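Local coordinates for protein delta-1-pyrroline-5-carboxylate dehydrogenase, mitochondrial (Mus musculus, PDB 4E3X) that oxidises glutamate gamma-semialdehyde, the open form of pyrroline-5-carboxylate, to glutamate with NAD+ in the second step of mitochondrial proline breakdown, at residues Gly137-Arg140 with Ala141-Leu144; Pro255-Ile258 with Ile259-Val262. One frame throughout, in Å; residues are numbered along the deposited sequence.

Contact 1: residues Gly137-Arg140 with Ala141-Leu144; sequences GPRR and AEVL
Arg139 and Glu142 run alongside each other in the same direction, joined by a salt bridge. Arg139 NE donates to Glu142 OE1 at 2.9 Å, with an N-H...O angle of 145°. The bond meets the syn side of the carboxylate, and the two flat groups are nearly coplanar, 11° apart. Water 3 closes a ring beside this bond: it accepts from Arg139 NH1 at 2.9 Å and donates to Glu142 OE2 at 2.7 Å. The arginine gets there by bending at chi2 and chi3, whereas the glutamate chain runs out extended from a CG anti to its backbone N (chi1 176°). Neither charge relies on the other alone. Arg139 NH2 also pairs with Glu251 of helix 239-251, and Glu142 OE2 with Lys146 one turn further along.

The backbone beneath these side chains closes the first turn of helix 140-151. Val143 N donates to Arg139 O at 3.1 Å, and Leu144 N to Arg140 O at 3.0 Å. Before it, a type I turn from Gly137 to Arg140 links this helix to helix 121-136. Two waters bridge the turn to amides of the first helical turn. Water 1 joins Gly137 O to Ala141 N, and water 2 joins Pro138 O to Glu142 N.

Arg140 leaves in another direction, extended, its CG 4.1 Å from Leu144 CD1. Its guanidinium is buried and forms salt bridges to Glu159 and Glu35, and NH2 also meets Ser136 O. Val143 packs on Ile248 and Leu144 on Leu50. The chemistry is that of a helix start in a charged network: an acid in the first turn lies near the positive end of the helix dipole, which would probably favour its ionised form, as would Arg139 and Lys146.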
loop_
_atom_site.group_PDB
_atom_site.type_symbol
_atom_site.label_atom_id
_atom_site.label_comp_id
_atom_site.label_asym_id
_atom_site.label_seq_id
_atom_site.Cartn_x
_atom_site.Cartn_y
_atom_site.Cartn_z
ATOM N N GLY B 137 3.445 32.430 8.811
ATOM C CA GLY B 137 3.520 33.858 9.041
ATOM C C GLY B 137 2.184 34.562 8.994
ATOM O O GLY B 137 1.451 34.565 9.982
ATOM N N PRO B 138 1.862 35.172 7.842
ATOM C CA PRO B 138 0.736 36.106 7.784
ATOM C C PRO B 138 -0.633 35.480 8.018
ATOM O O PRO B 138 -1.543 36.201 8.419
ATOM C CB PRO B 138 0.833 36.683 6.365
ATOM C CG PRO B 138 1.589 35.644 5.578
ATOM C CD PRO B 138 2.590 35.096 6.562
ATOM N N ARG B 139 -0.777 34.181 7.781
ATOM C CA ARG B 139 -2.084 33.534 7.911
ATOM C C ARG B 139 -2.224 32.710 9.186
ATOM O O ARG B 139 -3.258 32.077 9.400
ATOM C CB ARG B 139 -2.400 32.672 6.678
ATOM C CG ARG B 139 -2.327 33.433 5.362
ATOM C CD ARG B 139 -3.440 34.473 5.237
ATOM N NE ARG B 139 -4.610 33.961 4.524
ATOM C CZ ARG B 139 -4.733 33.963 3.199
ATOM N NH1 ARG B 139 -5.830 33.479 2.630
ATOM N NH2 ARG B 139 -3.757 34.442 2.434
ATOM N N ARG B 140 -1.193 32.717 10.026
ATOM C CA ARG B 140 -1.214 31.887 11.230
ATOM C C ARG B 140 -2.383 32.244 12.138
ATOM O O ARG B 140 -3.127 31.372 12.581
ATOM C CB ARG B 140 0.102 32.002 12.013
ATOM C CG ARG B 140 0.369 30.786 12.909
ATOM C CD ARG B 140 1.468 31.073 13.930
ATOM N NE ARG B 140 2.024 29.864 14.537
ATOM C CZ ARG B 140 3.102 29.234 14.081
ATOM N NH1 ARG B 140 3.555 28.152 14.700
ATOM N NH2 ARG B 140 3.724 29.685 12.994
ATOM N N ALA B 141 -2.541 33.530 12.429
ATOM C CA ALA B 141 -3.563 33.945 13.379
ATOM C C ALA B 141 -4.957 33.587 12.860
ATOM O O ALA B 141 -5.814 33.133 13.623
ATOM C CB ALA B 141 -3.443 35.440 13.691
ATOM N N GLU B 142 -5.176 33.770 11.561
ATOM C CA GLU B 142 -6.449 33.415 10.943
ATOM C C GLU B 142 -6.802 31.939 11.117
ATOM O O GLU B 142 -7.906 31.606 11.561
ATOM C CB GLU B 142 -6.418 33.755 9.450
ATOM C CG GLU B 142 -7.678 33.316 8.711
ATOM C CD GLU B 142 -7.519 33.291 7.201
ATOM O OE1 GLU B 142 -6.560 33.897 6.679
ATOM O OE2 GLU B 142 -8.371 32.666 6.534
ATOM N N VAL B 143 -5.887 31.048 10.751
ATOM C CA VAL B 143 -6.217 29.621 10.826
ATOM C C VAL B 143 -6.355 29.148 12.275
ATOM O O VAL B 143 -7.180 28.285 12.573
ATOM C CB VAL B 143 -5.268 28.712 9.997
ATOM C CG1 VAL B 143 -5.317 29.115 8.521
ATOM C CG2 VAL B 143 -3.847 28.734 10.538
ATOM N N LEU B 144 -5.552 29.717 13.168
ATOM C CA LEU B 144 -5.708 29.409 14.584
ATOM C C LEU B 144 -7.087 29.842 15.084
ATOM O O LEU B 144 -7.796 29.065 15.725
ATOM C CB LEU B 144 -4.605 30.078 15.408
ATOM C CG LEU B 144 -3.347 29.251 15.681
ATOM C CD1 LEU B 144 -2.766 28.633 14.430
ATOM C CD2 LEU B 144 -2.317 30.125 16.376
HETATM O O HOH W 1 -0.481 35.624 11.743
HETATM O O HOH W 2 -3.828 35.855 9.930
HETATM O O HOH W 3 -7.631 31.763 4.045
#

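Contact 2: residues Pro255-Ile258 with Ile259-Val262; sequences PPNI and IQFV
A type II beta turn, Pro255 to Ile258, leads from helix 239-251 into outermost strand 259-261 of the parallel sheet in the NAD-binding domain. Across the turn and strand, Asn257 and Gln260 meet through their side-chain amides. Gln260 NE2 donates to Asn257 OD1 at 3.0 Å, with an N-H...O angle of 160°. The nitrogen lies in the carbonyl plane of Asn257, on a lone pair, yet the two amide planes stand 89° apart. A bend at chi2 (-74°) folds the glutamine back toward the turn, where its OE1 comes to 3.5 Å from Asn257 CA.

Both ends of this amide have further partners: OE1 accepts from Gly69 N, and NE2 also donates to Ala105 O of helix 99-118. Water 5 accepts from Asn257 N at 2.9 Å and lies 3.0 Å from Gln260 OE1, one of several acceptors around it. Water 4 lies between Pro255 O, one of several acceptors around it, and Ile259 N. With an alanine here instead of Gln260, Asn257 OD1, Gly69 N and Ala105 O would probably lose this mate, and a gap would be likely to open beside the turn.

Asn257 sits at the third position of the turn with positive phi, as type II turns require. Its side chain rests on Ala108 and Ala112. Backbone bonds tie Gln260 to Val230 and Trp232 of the neighbouring strand, and Phe261 to Val67 of strand 62-68. Phe261 meets the Trp232 ring edge-to-face. The turn completes the beta-alpha-beta crossover of strand 230-233, helix 239-251 and strand 259-261, a unit typical of the Rossmann-type NAD-binding domain of aldehyde dehydrogenases.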
loop_
_atom_site.group_PDB
_atom_site.type_symbol
_atom_site.label_atom_id
_atom_site.label_comp_id
_atom_site.label_asym_id
_atom_site.label_seq_id
_atom_site.Cartn_x
_atom_site.Cartn_y
_atom_site.Cartn_z
ATOM N N PRO B 255 -3.334 24.957 -9.018
ATOM C CA PRO B 255 -4.174 25.272 -10.179
ATOM C C PRO B 255 -5.630 24.864 -9.967
ATOM O O PRO B 255 -5.925 24.049 -9.086
ATOM C CB PRO B 255 -3.550 24.425 -11.300
ATOM C CG PRO B 255 -2.156 24.166 -10.856
ATOM C CD PRO B 255 -2.255 24.018 -9.364
ATOM N N PRO B 256 -6.546 25.431 -10.763
ATOM C CA PRO B 256 -7.944 24.999 -10.664
ATOM C C PRO B 256 -8.131 23.519 -11.002
ATOM O O PRO B 256 -7.370 22.948 -11.794
ATOM C CB PRO B 256 -8.667 25.885 -11.694
ATOM C CG PRO B 256 -7.596 26.352 -12.615
ATOM C CD PRO B 256 -6.356 26.475 -11.785
ATOM N N ASN B 257 -9.144 22.922 -10.382
ATOM C CA ASN B 257 -9.556 21.540 -10.645
ATOM C C ASN B 257 -8.608 20.469 -10.129
ATOM O O ASN B 257 -8.777 19.288 -10.445
ATOM C CB ASN B 257 -9.866 21.327 -12.123
ATOM C CG ASN B 257 -11.008 22.200 -12.587
ATOM O OD1 ASN B 257 -12.126 22.117 -12.064
ATOM N ND2 ASN B 257 -10.729 23.081 -13.545
ATOM N N ILE B 258 -7.614 20.865 -9.338
ATOM C CA ILE B 258 -6.739 19.886 -8.703
ATOM C C ILE B 258 -7.309 19.408 -7.356
ATOM O O ILE B 258 -7.303 18.209 -7.057
ATOM C CB ILE B 258 -5.307 20.419 -8.546
ATOM C CG1 ILE B 258 -4.772 20.912 -9.905
ATOM C CG2 ILE B 258 -4.388 19.356 -7.920
ATOM C CD1 ILE B 258 -4.966 19.929 -11.085
ATOM N N ILE B 259 -7.810 20.340 -6.545
ATOM C CA ILE B 259 -8.601 19.983 -5.372
ATOM C C ILE B 259 -9.939 20.697 -5.500
ATOM O O ILE B 259 -9.984 21.929 -5.567
ATOM C CB ILE B 259 -7.926 20.348 -4.034
ATOM C CG1 ILE B 259 -6.607 19.574 -3.858
ATOM C CG2 ILE B 259 -8.872 20.032 -2.877
ATOM C CD1 ILE B 259 -5.826 19.978 -2.624
ATOM N N GLN B 260 -11.019 19.920 -5.579
ATOM C CA GLN B 260 -12.369 20.460 -5.598
ATOM C C GLN B 260 -12.878 20.495 -4.163
ATOM O O GLN B 260 -12.781 19.502 -3.437
ATOM C CB GLN B 260 -13.277 19.593 -6.476
ATOM C CG GLN B 260 -12.674 19.217 -7.834
ATOM C CD GLN B 260 -12.630 20.361 -8.840
ATOM O OE1 GLN B 260 -12.314 21.501 -8.498
ATOM N NE2 GLN B 260 -12.916 20.044 -10.106
ATOM N N PHE B 261 -13.369 21.657 -3.734
ATOM C CA PHE B 261 -13.815 21.838 -2.358
ATOM C C PHE B 261 -15.306 21.535 -2.321
ATOM O O PHE B 261 -16.132 22.363 -2.728
ATOM C CB PHE B 261 -13.518 23.273 -1.896
ATOM C CG PHE B 261 -13.704 23.482 -0.419
ATOM C CD1 PHE B 261 -12.696 23.138 0.468
ATOM C CD2 PHE B 261 -14.879 24.043 0.078
ATOM C CE1 PHE B 261 -12.865 23.327 1.835
ATOM C CE2 PHE B 261 -15.059 24.237 1.435
ATOM C CZ PHE B 261 -14.050 23.882 2.314
ATOM N N VAL B 262 -15.648 20.326 -1.877
ATOM C CA VAL B 262 -17.008 19.831 -2.013
ATOM C C VAL B 262 -17.578 19.217 -0.733
ATOM O O VAL B 262 -17.739 17.998 -0.626
ATOM C CB VAL B 262 -17.151 18.863 -3.215
ATOM C CG1 VAL B 262 -17.104 19.650 -4.513
ATOM C CG2 VAL B 262 -16.067 17.794 -3.201
HETATM O O HOH W 4 -7.685 23.220 -7.120
HETATM O O HOH W 5 -10.433 23.754 -7.968
#

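In the fold
Contact 1 comes first along the chain and closes before contact 2 opens. Their centres lie about 22 Å apart and their nearest atoms about 11 Å, so they do not touch. Helix 239-251 connects them: Arg139, Glu142 and Val143 of contact 1 pack on it, and the chain leaving it enters the turn of contact 2. Contact 1 starts helix 140-151, between helices 45-55 and 155-180. Contact 2 starts strand 259-261, an outermost strand of the parallel five-stranded sheet. That sheet also holds strand 230-233, with the NAD-binding Lys233. Contact 1 belongs to the helices packed around helix 140-151, and contact 2 to the parallel sheet. Neither supplies an annotated catalytic residue.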